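Local coordinates for protein histidine kinase (PDB 3LIA) that probably works as a membrane sensor histidine kinase that phosphorylates a protein histidine from ATP, this piece being its Cache sensor part, at residues A[100-105]-A[121-126]; A[183-188]-A[263-268]; A[235-240]-A[250-255]. All coordinates share one frame; numbering follows the deposited sequence.

Contact 1: residues A[100-105]-A[121-126]; sequences TGRFVP and HYDSSD. With SO4 (sulfate ion), chain D.
V104 and Y122 mark the closest backbone approach, yet their CA atoms still stand 8.6 Å apart, so these two irregular segments meet through side chains alone. Y122 fills the gap. Its chi1 of 37° swings CG between its own backbone N and carbonyl carbon and sends the ring across to the other loop. V104 lies over one face of that ring, with CG1 4.1 Å from the centroid of Y122, a CH-pi contact. R102 comes in at the ring's edge: Y122 CE1 stands over the face of the guanidinium, 3.4 Å from R102 NH2, and the two planes are 69° apart. The ring thus offers its rim, not its face, to the charge.

The bent arginine chain then carries NH2 on to D123, where the 2.7 Å salt bridge between R102 NH2 and D123 OD1 uses the syn lone pair of the carboxylate. The bond is not straight, at 140° on the hydrogen. A leucine in place of R102 would probably leave the D123 carboxylate without its mate and the Y122 edge without its flat polar cover. Upstream, T100 OG1 accepts the amide of R102 at 2.9 Å from R102 N, an ST turn. D98 holds both hydroxyls, T100 OG1 and Y122 OH, drawing the two loops to one carboxylate. A sulfate, probably from the crystallisation liquor, sits by S124, but the spacing there is too short to trust.

R102 NH1 reaches back to the carbonyl of Y79, the last residue of strand 74-79, while helix 126-134 packs Y127 and Y128 against Y122, so the contact lies between the end of that strand and the start of a helix of the Cache domain.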
loop_
_atom_site.group_PDB
_atom_site.type_symbol
_atom_site.label_atom_id
_atom_site.label_comp_id
_atom_site.label_asym_id
_atom_site.label_seq_id
_atom_site.Cartn_x
_atom_site.Cartn_y
_atom_site.Cartn_z
ATOM N N THR A 100 -3.373 17.963 -21.319
ATOM C CA THR A 100 -4.178 17.032 -22.163
ATOM C C THR A 100 -5.718 17.259 -22.049
ATOM O O THR A 100 -6.501 16.895 -22.935
ATOM C CB THR A 100 -3.882 15.545 -21.841
ATOM O OG1 THR A 100 -4.488 15.207 -20.596
ATOM C CG2 THR A 100 -2.371 15.287 -21.754
ATOM N N GLY A 101 -6.192 17.841 -20.950
ATOM C CA GLY A 101 -7.638 17.820 -20.733
ATOM C C GLY A 101 -8.198 16.419 -20.340
ATOM O O GLY A 101 -9.355 16.263 -20.120
ATOM N N ARG A 102 -7.383 15.405 -20.215
ATOM C CA ARG A 102 -7.942 14.160 -19.744
ATOM C C ARG A 102 -8.493 14.376 -18.294
ATOM O O ARG A 102 -8.021 15.265 -17.568
ATOM C CB ARG A 102 -6.849 13.140 -19.617
ATOM C CG ARG A 102 -6.348 12.535 -20.944
ATOM C CD ARG A 102 -6.218 11.083 -20.530
ATOM N NE ARG A 102 -4.964 10.716 -20.968
ATOM C CZ ARG A 102 -4.330 9.605 -20.731
ATOM N NH1 ARG A 102 -4.783 8.630 -19.933
ATOM N NH2 ARG A 102 -3.163 9.542 -21.345
ATOM N N PHE A 103 -9.429 13.517 -17.904
ATOM C CA PHE A 103 -10.023 13.637 -16.579
ATOM C C PHE A 103 -9.143 12.843 -15.657
ATOM O O PHE A 103 -9.206 11.644 -15.644
ATOM C CB PHE A 103 -11.452 13.154 -16.570
ATOM C CG PHE A 103 -12.208 13.507 -15.314
ATOM C CD1 PHE A 103 -12.093 14.801 -14.737
ATOM C CD2 PHE A 103 -13.115 12.601 -14.754
ATOM C CE1 PHE A 103 -12.850 15.162 -13.617
ATOM C CE2 PHE A 103 -13.821 12.960 -13.591
ATOM C CZ PHE A 103 -13.700 14.243 -13.053
ATOM N N VAL A 104 -8.264 13.525 -14.921
ATOM C CA VAL A 104 -7.289 12.818 -14.107
ATOM C C VAL A 104 -7.152 13.523 -12.737
ATOM O O VAL A 104 -6.037 13.854 -12.315
ATOM C CB VAL A 104 -5.869 12.777 -14.804
ATOM C CG1 VAL A 104 -5.840 11.786 -16.051
ATOM C CG2 VAL A 104 -5.434 14.239 -15.218
ATOM N N PRO A 105 -8.260 13.813 -12.089
ATOM C CA PRO A 105 -8.232 14.610 -10.844
ATOM C C PRO A 105 -7.666 13.808 -9.668
ATOM O O PRO A 105 -8.135 12.675 -9.386
ATOM C CB PRO A 105 -9.687 14.844 -10.515
ATOM C CG PRO A 105 -10.481 13.682 -11.241
ATOM C CD PRO A 105 -9.639 13.494 -12.546
ATOM N N HIS A 121 2.261 11.153 -14.622
ATOM C CA HIS A 121 2.879 9.847 -14.966
ATOM C C HIS A 121 1.879 8.728 -15.196
ATOM O O HIS A 121 2.225 7.582 -14.980
ATOM C CB HIS A 121 3.781 9.374 -13.843
ATOM C CG HIS A 121 4.893 10.316 -13.567
ATOM N ND1 HIS A 121 5.240 10.698 -12.287
ATOM C CD2 HIS A 121 5.680 11.025 -14.409
ATOM C CE1 HIS A 121 6.242 11.561 -12.354
ATOM N NE2 HIS A 121 6.525 11.775 -13.626
ATOM N N TYR A 122 0.622 9.060 -15.497
ATOM C CA TYR A 122 -0.344 7.994 -15.712
ATOM C C TYR A 122 0.025 7.197 -17.007
ATOM O O TYR A 122 -0.428 6.048 -17.176
ATOM C CB TYR A 122 -1.755 8.558 -15.801
ATOM C CG TYR A 122 -1.872 9.952 -16.523
ATOM C CD1 TYR A 122 -2.022 10.024 -17.909
ATOM C CD2 TYR A 122 -1.826 11.148 -15.822
ATOM C CE1 TYR A 122 -2.116 11.237 -18.598
ATOM C CE2 TYR A 122 -1.897 12.386 -16.505
ATOM C CZ TYR A 122 -2.074 12.425 -17.871
ATOM O OH TYR A 122 -2.177 13.606 -18.586
ATOM N N ASP A 123 0.764 7.809 -17.940
ATOM C CA ASP A 123 1.142 7.053 -19.139
ATOM C C ASP A 123 2.271 6.074 -18.861
ATOM O O ASP A 123 2.597 5.304 -19.734
ATOM C CB ASP A 123 1.556 7.922 -20.327
ATOM C CG ASP A 123 0.383 8.654 -20.959
ATOM O OD1 ASP A 123 -0.813 8.263 -20.759
ATOM O OD2 ASP A 123 0.677 9.649 -21.668
ATOM N N SER A 124 2.859 6.059 -17.667
ATOM C CA SER A 124 4.013 5.183 -17.461
ATOM C C SER A 124 4.066 4.540 -16.091
ATOM O O SER A 124 4.720 3.532 -15.887
ATOM C CB SER A 124 5.310 5.953 -17.739
ATOM O OG SER A 124 5.533 6.939 -16.738
ATOM N N SER A 125 3.393 5.103 -15.120
ATOM C CA SER A 125 3.541 4.585 -13.780
ATOM C C SER A 125 2.566 3.417 -13.460
ATOM O O SER A 125 1.438 3.389 -13.930
ATOM C CB SER A 125 3.315 5.738 -12.819
ATOM O OG SER A 125 4.054 5.586 -11.675
ATOM N N ASP A 126 3.004 2.498 -12.609
ATOM C CA ASP A 126 2.288 1.275 -12.276
ATOM C C ASP A 126 0.875 1.518 -11.775
ATOM O O ASP A 126 -0.019 0.728 -12.032
ATOM C CB ASP A 126 3.032 0.609 -11.126
ATOM C CG ASP A 126 4.147 -0.328 -11.599
ATOM O OD1 ASP A 126 4.345 -0.498 -12.846
ATOM O OD2 ASP A 126 4.790 -0.918 -10.690
HETATM S S SO4 D . 5.350 10.097 -18.371
HETATM O O1 SO4 D . 4.668 8.894 -17.942
HETATM O O2 SO4 D . 4.454 10.933 -19.170
HETATM O O3 SO4 D . 6.514 9.725 -19.171
HETATM O O4 SO4 D . 5.792 10.842 -17.190
#

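Contact 2: residues A[183-188]-A[263-268]; sequences IRTFDT and FVLVVP
I183 meets F263 at one end of this contact and T188 meets P268 at the other, so the loop runs alongside strand 261-268, an inner strand of the four-stranded sheet, without a hydrogen bond joining the two.

Apolar packing carries most of it. I183 and F263 approach from opposite directions, and the isoleucine's CD1 touches the ring at its edge, 3.7 Å from F263 CZ. The other branch of the same isoleucine faces the leucine, with I183 CG2 4.4 Å from L265 CD2. T185 takes part through its methyl: with OG1 anti to the backbone N (chi1 -169°), CG2 is the branch turned to the strand, 4.0 Å from V267 CG2. The same methyl lies 4.2 Å from L265 CD2, so it sits against two strand residues at once.

A second ring, F186, meets V267. The two side chains cross at about a right angle, and the valine's CG1 comes close to the ring obliquely, 3.4 Å from F186 CD2.

The polar component is slight and lies at the solvent end. T188 OG1 stands 3.3 Å from P268 CG, but its hydrogen bond goes elsewhere, to E271 in helix 269-272, which also takes the amide of D187, so a single carboxylate ties down the end of the loop.

I183, T185 and F186 pack on helix 13-49 as well, by Y25, M21 and S18, and the chain then enters strand 190-194, which pairs with strand 261-268. An antiparallel sheet backed by a long N-terminal helix is the make-up of a PAS-like module of a Cache domain; this one lies near both chain ends, consistent with the membrane-proximal module.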
loop_
_atom_site.group_PDB
_atom_site.type_symbol
_atom_site.label_atom_id
_atom_site.label_comp_id
_atom_site.label_asym_id
_atom_site.label_seq_id
_atom_site.Cartn_x
_atom_site.Cartn_y
_atom_site.Cartn_z
ATOM N N ILE A 183 4.881 -2.853 19.672
ATOM C CA ILE A 183 4.591 -4.267 20.010
ATOM C C ILE A 183 5.794 -4.926 20.719
ATOM O O ILE A 183 6.927 -4.864 20.233
ATOM C CB ILE A 183 4.239 -5.076 18.754
ATOM C CG1 ILE A 183 2.899 -4.555 18.146
ATOM C CG2 ILE A 183 4.099 -6.561 19.052
ATOM C CD1 ILE A 183 2.647 -5.104 16.746
ATOM N N ARG A 184 5.564 -5.543 21.869
ATOM C CA ARG A 184 6.680 -6.202 22.578
ATOM C C ARG A 184 6.310 -7.611 22.881
ATOM O O ARG A 184 5.163 -7.909 23.122
ATOM C CB ARG A 184 7.063 -5.470 23.861
ATOM C CG ARG A 184 7.332 -3.992 23.651
ATOM C CD ARG A 184 8.278 -3.715 22.448
ATOM N NE ARG A 184 8.645 -2.299 22.384
ATOM C CZ ARG A 184 9.330 -1.727 21.399
ATOM N NH1 ARG A 184 9.742 -2.417 20.337
ATOM N NH2 ARG A 184 9.603 -0.429 21.489
ATOM N N THR A 185 7.257 -8.520 22.784
ATOM C CA THR A 185 6.952 -9.860 23.200
ATOM C C THR A 185 8.128 -10.526 23.961
ATOM O O THR A 185 9.276 -10.257 23.674
ATOM C CB THR A 185 6.470 -10.700 21.988
ATOM O OG1 THR A 185 5.940 -11.947 22.458
ATOM C CG2 THR A 185 7.605 -10.926 20.987
ATOM N N PHE A 186 7.840 -11.406 24.918
ATOM C CA PHE A 186 8.922 -11.938 25.789
ATOM C C PHE A 186 9.609 -10.762 26.408
ATOM O O PHE A 186 8.925 -9.818 26.795
ATOM C CB PHE A 186 9.885 -12.864 25.042
ATOM C CG PHE A 186 9.210 -14.097 24.547
ATOM C CD1 PHE A 186 9.045 -15.196 25.382
ATOM C CD2 PHE A 186 8.622 -14.129 23.279
ATOM C CE1 PHE A 186 8.344 -16.342 24.947
ATOM C CE2 PHE A 186 7.920 -15.266 22.830
ATOM C CZ PHE A 186 7.774 -16.373 23.658
ATOM N N ASP A 187 10.932 -10.761 26.518
ATOM C CA ASP A 187 11.569 -9.621 27.224
ATOM C C ASP A 187 11.961 -8.435 26.298
ATOM O O ASP A 187 11.719 -7.259 26.611
ATOM C CB ASP A 187 12.752 -10.080 28.125
ATOM C CG ASP A 187 12.500 -11.433 28.787
ATOM O OD1 ASP A 187 11.512 -11.588 29.545
ATOM O OD2 ASP A 187 13.278 -12.377 28.535
ATOM N N THR A 188 12.549 -8.744 25.163
ATOM C CA THR A 188 12.959 -7.694 24.233
ATOM C C THR A 188 12.528 -8.085 22.787
ATOM O O THR A 188 13.146 -7.636 21.809
ATOM C CB THR A 188 14.458 -7.548 24.228
ATOM O OG1 THR A 188 15.006 -8.809 23.840
ATOM C CG2 THR A 188 14.998 -7.146 25.662
ATOM N N PHE A 263 3.965 -9.297 8.189
ATOM C CA PHE A 263 4.165 -8.896 9.551
ATOM C C PHE A 263 5.205 -9.827 10.178
ATOM O O PHE A 263 5.107 -11.085 10.116
ATOM C CB PHE A 263 2.862 -8.934 10.352
ATOM C CG PHE A 263 3.054 -8.533 11.796
ATOM C CD1 PHE A 263 2.905 -7.228 12.186
ATOM C CD2 PHE A 263 3.470 -9.479 12.749
ATOM C CE1 PHE A 263 3.136 -6.855 13.539
ATOM C CE2 PHE A 263 3.711 -9.115 14.036
ATOM C CZ PHE A 263 3.493 -7.823 14.449
ATOM N N VAL A 264 6.221 -9.212 10.765
ATOM C CA VAL A 264 7.396 -9.964 11.210
ATOM C C VAL A 264 7.596 -9.791 12.729
ATOM O O VAL A 264 7.488 -8.682 13.277
ATOM C CB VAL A 264 8.633 -9.446 10.482
ATOM C CG1 VAL A 264 9.933 -10.213 10.972
ATOM C CG2 VAL A 264 8.456 -9.542 8.984
ATOM N N LEU A 265 7.858 -10.880 13.433
ATOM C CA LEU A 265 8.210 -10.746 14.839
ATOM C C LEU A 265 9.625 -11.257 14.933
ATOM O O LEU A 265 9.925 -12.322 14.408
ATOM C CB LEU A 265 7.368 -11.654 15.748
ATOM C CG LEU A 265 5.985 -11.286 16.257
ATOM C CD1 LEU A 265 5.364 -12.542 16.917
ATOM C CD2 LEU A 265 5.987 -10.066 17.160
ATOM N N VAL A 266 10.455 -10.543 15.676
ATOM C CA VAL A 266 11.818 -11.014 15.911
ATOM C C VAL A 266 11.957 -11.345 17.414
ATOM O O VAL A 266 11.731 -10.493 18.271
ATOM C CB VAL A 266 12.843 -9.975 15.474
ATOM C CG1 VAL A 266 14.254 -10.428 15.953
ATOM C CG2 VAL A 266 12.826 -9.824 13.944
ATOM N N VAL A 267 12.285 -12.600 17.731
ATOM C CA VAL A 267 12.410 -12.967 19.145
ATOM C C VAL A 267 13.775 -13.605 19.501
ATOM O O VAL A 267 14.208 -14.515 18.865
ATOM C CB VAL A 267 11.321 -13.973 19.557
ATOM C CG1 VAL A 267 11.293 -14.099 21.134
ATOM C CG2 VAL A 267 9.935 -13.561 19.010
ATOM N N PRO A 268 14.443 -13.095 20.531
ATOM C CA PRO A 268 15.690 -13.692 21.002
ATOM C C PRO A 268 15.426 -15.106 21.438
ATOM O O PRO A 268 14.597 -15.332 22.312
ATOM C CB PRO A 268 16.066 -12.811 22.202
ATOM C CG PRO A 268 15.341 -11.470 21.954
ATOM C CD PRO A 268 14.041 -11.904 21.324
#

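Contact 3: residues A[235-240]-A[250-255]; sequences GGHVEI and IMFYEP
G236 lies under the Y253 ring, and the two are also a hydrogen-bonded antiparallel pair, with G236 N 2.8 Å from Y253 O and the return bond from Y253 N to G236 O. From CB the tyrosine sets out on the face that V238 and M251 share, and a chi1 of 48° folds the ring back over the glycine. CG and CD2 are nearest to the glycine carbonyl oxygen, with Y253 CD2 3.5 Å from G236 O. Along the ring's other flank, with the same face to the backbone, CD1 and CE1 stand over the amide, Y253 CE1 3.5 Å from G236 N. Between them the glycine's CA makes a CH-pi contact, 4.0 Å from the Y253 centroid to G236 CA. CZ ends over G236 C at 3.6 Å from Y253 CZ, and the hydroxyl goes on to D229 of helix 221-231. The absence of a side chain at G236 lets the ring lie this close.

These strands form the beta hairpin of 236-242 and 247-256, whose first strand is the edge of the PAS-like sheet in this chain. V238 and M251 form the next hydrogen-bonded pair.

On the opposite face H237 and F252 lie side by side, their rings oblique to each other with planes 36° apart, and H237 CB sits 3.5 Å from F252 CD1. Further along, I250 CD1 rests on E239 CG at 3.5 Å, while the glutamate's carboxylate forms a salt bridge with K269.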
loop_
_atom_site.group_PDB
_atom_site.type_symbol
_atom_site.label_atom_id
_atom_site.label_comp_id
_atom_site.label_asym_id
_atom_site.label_seq_id
_atom_site.Cartn_x
_atom_site.Cartn_y
_atom_site.Cartn_z
ATOM N N GLY A 235 4.114 -17.629 4.887
ATOM C CA GLY A 235 4.528 -17.421 6.278
ATOM C C GLY A 235 5.634 -18.409 6.648
ATOM O O GLY A 235 5.886 -19.377 5.931
ATOM N N GLY A 236 6.300 -18.190 7.783
ATOM C CA GLY A 236 7.401 -19.066 8.128
ATOM C C GLY A 236 8.235 -18.478 9.259
ATOM O O GLY A 236 7.867 -17.462 9.851
ATOM N N HIS A 237 9.353 -19.148 9.562
ATOM C CA HIS A 237 10.289 -18.591 10.473
ATOM C C HIS A 237 11.707 -19.032 10.124
ATOM O O HIS A 237 11.933 -20.075 9.462
ATOM C CB HIS A 237 9.911 -18.872 11.931
ATOM C CG HIS A 237 9.839 -20.327 12.282
ATOM N ND1 HIS A 237 8.712 -21.088 12.070
ATOM C CD2 HIS A 237 10.749 -21.154 12.851
ATOM C CE1 HIS A 237 8.939 -22.332 12.454
ATOM N NE2 HIS A 237 10.165 -22.396 12.942
ATOM N N VAL A 238 12.667 -18.211 10.524
ATOM C CA VAL A 238 14.033 -18.597 10.327
ATOM C C VAL A 238 14.778 -18.326 11.595
ATOM O O VAL A 238 14.403 -17.456 12.375
ATOM C CB VAL A 238 14.726 -17.879 9.169
ATOM C CG1 VAL A 238 14.130 -18.289 7.810
ATOM C CG2 VAL A 238 14.698 -16.392 9.367
ATOM N N GLU A 239 15.862 -19.071 11.789
ATOM C CA GLU A 239 16.798 -18.824 12.893
ATOM C C GLU A 239 18.058 -18.124 12.337
ATOM O O GLU A 239 18.688 -18.573 11.387
ATOM C CB GLU A 239 17.121 -20.161 13.611
ATOM C CG GLU A 239 17.998 -19.978 14.840
ATOM C CD GLU A 239 18.607 -21.260 15.338
ATOM O OE1 GLU A 239 19.431 -21.856 14.605
ATOM O OE2 GLU A 239 18.279 -21.646 16.470
ATOM N N ILE A 240 18.403 -16.997 12.916
ATOM C CA ILE A 240 19.500 -16.191 12.437
ATOM C C ILE A 240 20.547 -16.032 13.576
ATOM O O ILE A 240 20.275 -15.397 14.598
ATOM C CB ILE A 240 18.963 -14.808 12.089
ATOM C CG1 ILE A 240 17.985 -14.871 10.908
ATOM C CG2 ILE A 240 20.082 -13.784 11.857
ATOM C CD1 ILE A 240 17.194 -13.543 10.829
ATOM N N ILE A 250 14.916 -15.648 16.477
ATOM C CA ILE A 250 14.028 -16.294 15.543
ATOM C C ILE A 250 13.147 -15.184 14.890
ATOM O O ILE A 250 12.551 -14.347 15.586
ATOM C CB ILE A 250 13.126 -17.333 16.210
ATOM C CG1 ILE A 250 13.943 -18.269 17.151
ATOM C CG2 ILE A 250 12.363 -18.142 15.128
ATOM C CD1 ILE A 250 15.040 -19.046 16.365
ATOM N N MET A 251 13.101 -15.183 13.565
ATOM C CA MET A 251 12.327 -14.169 12.840
ATOM C C MET A 251 11.107 -14.904 12.236
ATOM O O MET A 251 11.252 -15.764 11.336
ATOM C CB MET A 251 13.216 -13.459 11.789
ATOM C CG MET A 251 12.428 -12.614 10.832
ATOM S SD MET A 251 13.366 -12.094 9.360
ATOM C CE MET A 251 14.823 -11.421 10.180
ATOM N N PHE A 252 9.949 -14.633 12.830
ATOM C CA PHE A 252 8.656 -15.153 12.379
ATOM C C PHE A 252 7.990 -14.127 11.438
ATOM O O PHE A 252 7.882 -12.928 11.785
ATOM C CB PHE A 252 7.744 -15.294 13.577
ATOM C CG PHE A 252 8.274 -16.256 14.661
ATOM C CD1 PHE A 252 7.983 -17.590 14.613
ATOM C CD2 PHE A 252 9.046 -15.787 15.709
ATOM C CE1 PHE A 252 8.462 -18.457 15.610
ATOM C CE2 PHE A 252 9.479 -16.623 16.696
ATOM C CZ PHE A 252 9.208 -17.945 16.644
ATOM N N TYR A 253 7.497 -14.597 10.298
ATOM C CA TYR A 253 6.824 -13.700 9.320
ATOM C C TYR A 253 5.549 -14.393 8.804
ATOM O O TYR A 253 5.572 -15.628 8.526
ATOM C CB TYR A 253 7.754 -13.342 8.196
ATOM C CG TYR A 253 8.455 -14.535 7.603
ATOM C CD1 TYR A 253 7.908 -15.212 6.489
ATOM C CD2 TYR A 253 9.653 -15.014 8.144
ATOM C CE1 TYR A 253 8.529 -16.289 5.914
ATOM C CE2 TYR A 253 10.284 -16.106 7.569
ATOM C CZ TYR A 253 9.718 -16.733 6.460
ATOM O OH TYR A 253 10.327 -17.820 5.906
ATOM N N GLU A 254 4.448 -13.621 8.745
ATOM C CA GLU A 254 3.134 -14.178 8.361
ATOM C C GLU A 254 2.509 -13.230 7.352
ATOM O O GLU A 254 2.635 -12.011 7.503
ATOM C CB GLU A 254 2.236 -14.291 9.622
ATOM C CG GLU A 254 2.496 -15.565 10.500
ATOM C CD GLU A 254 2.472 -16.873 9.698
ATOM O OE1 GLU A 254 1.725 -16.972 8.711
ATOM O OE2 GLU A 254 3.219 -17.828 10.050
ATOM N N PRO A 255 1.908 -13.783 6.274
ATOM C CA PRO A 255 1.534 -12.865 5.219
ATOM C C PRO A 255 0.344 -12.006 5.579
ATOM O O PRO A 255 -0.620 -12.450 6.220
ATOM C CB PRO A 255 1.115 -13.774 4.015
ATOM C CG PRO A 255 0.916 -15.170 4.633
ATOM C CD PRO A 255 1.910 -15.202 5.832
HETATM O O HOH W 1 5.385 -17.680 11.234
#

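Overall arrangement
From the N terminus, the long helix 13-49 comes first and later lies beside contacts 2 and 3. Contact 1 closes a short loop holding the hairpin of strands 105-108 and 115-118, and it is complete before either of the others opens. Contact 2 then opens at 183-188 and closes only at 263-268; contact 3 opens and closes within that span. Strands 247-256 and 261-268 are neighbours in one sheet, so contacts 2 and 3 touch directly, L265 N lying 2.6 Å from F252 O, a probable hydrogen bond. Contact 1 joins loops that flank the other sheet, its centre 43 Å from that of contact 2, across the chain's centre.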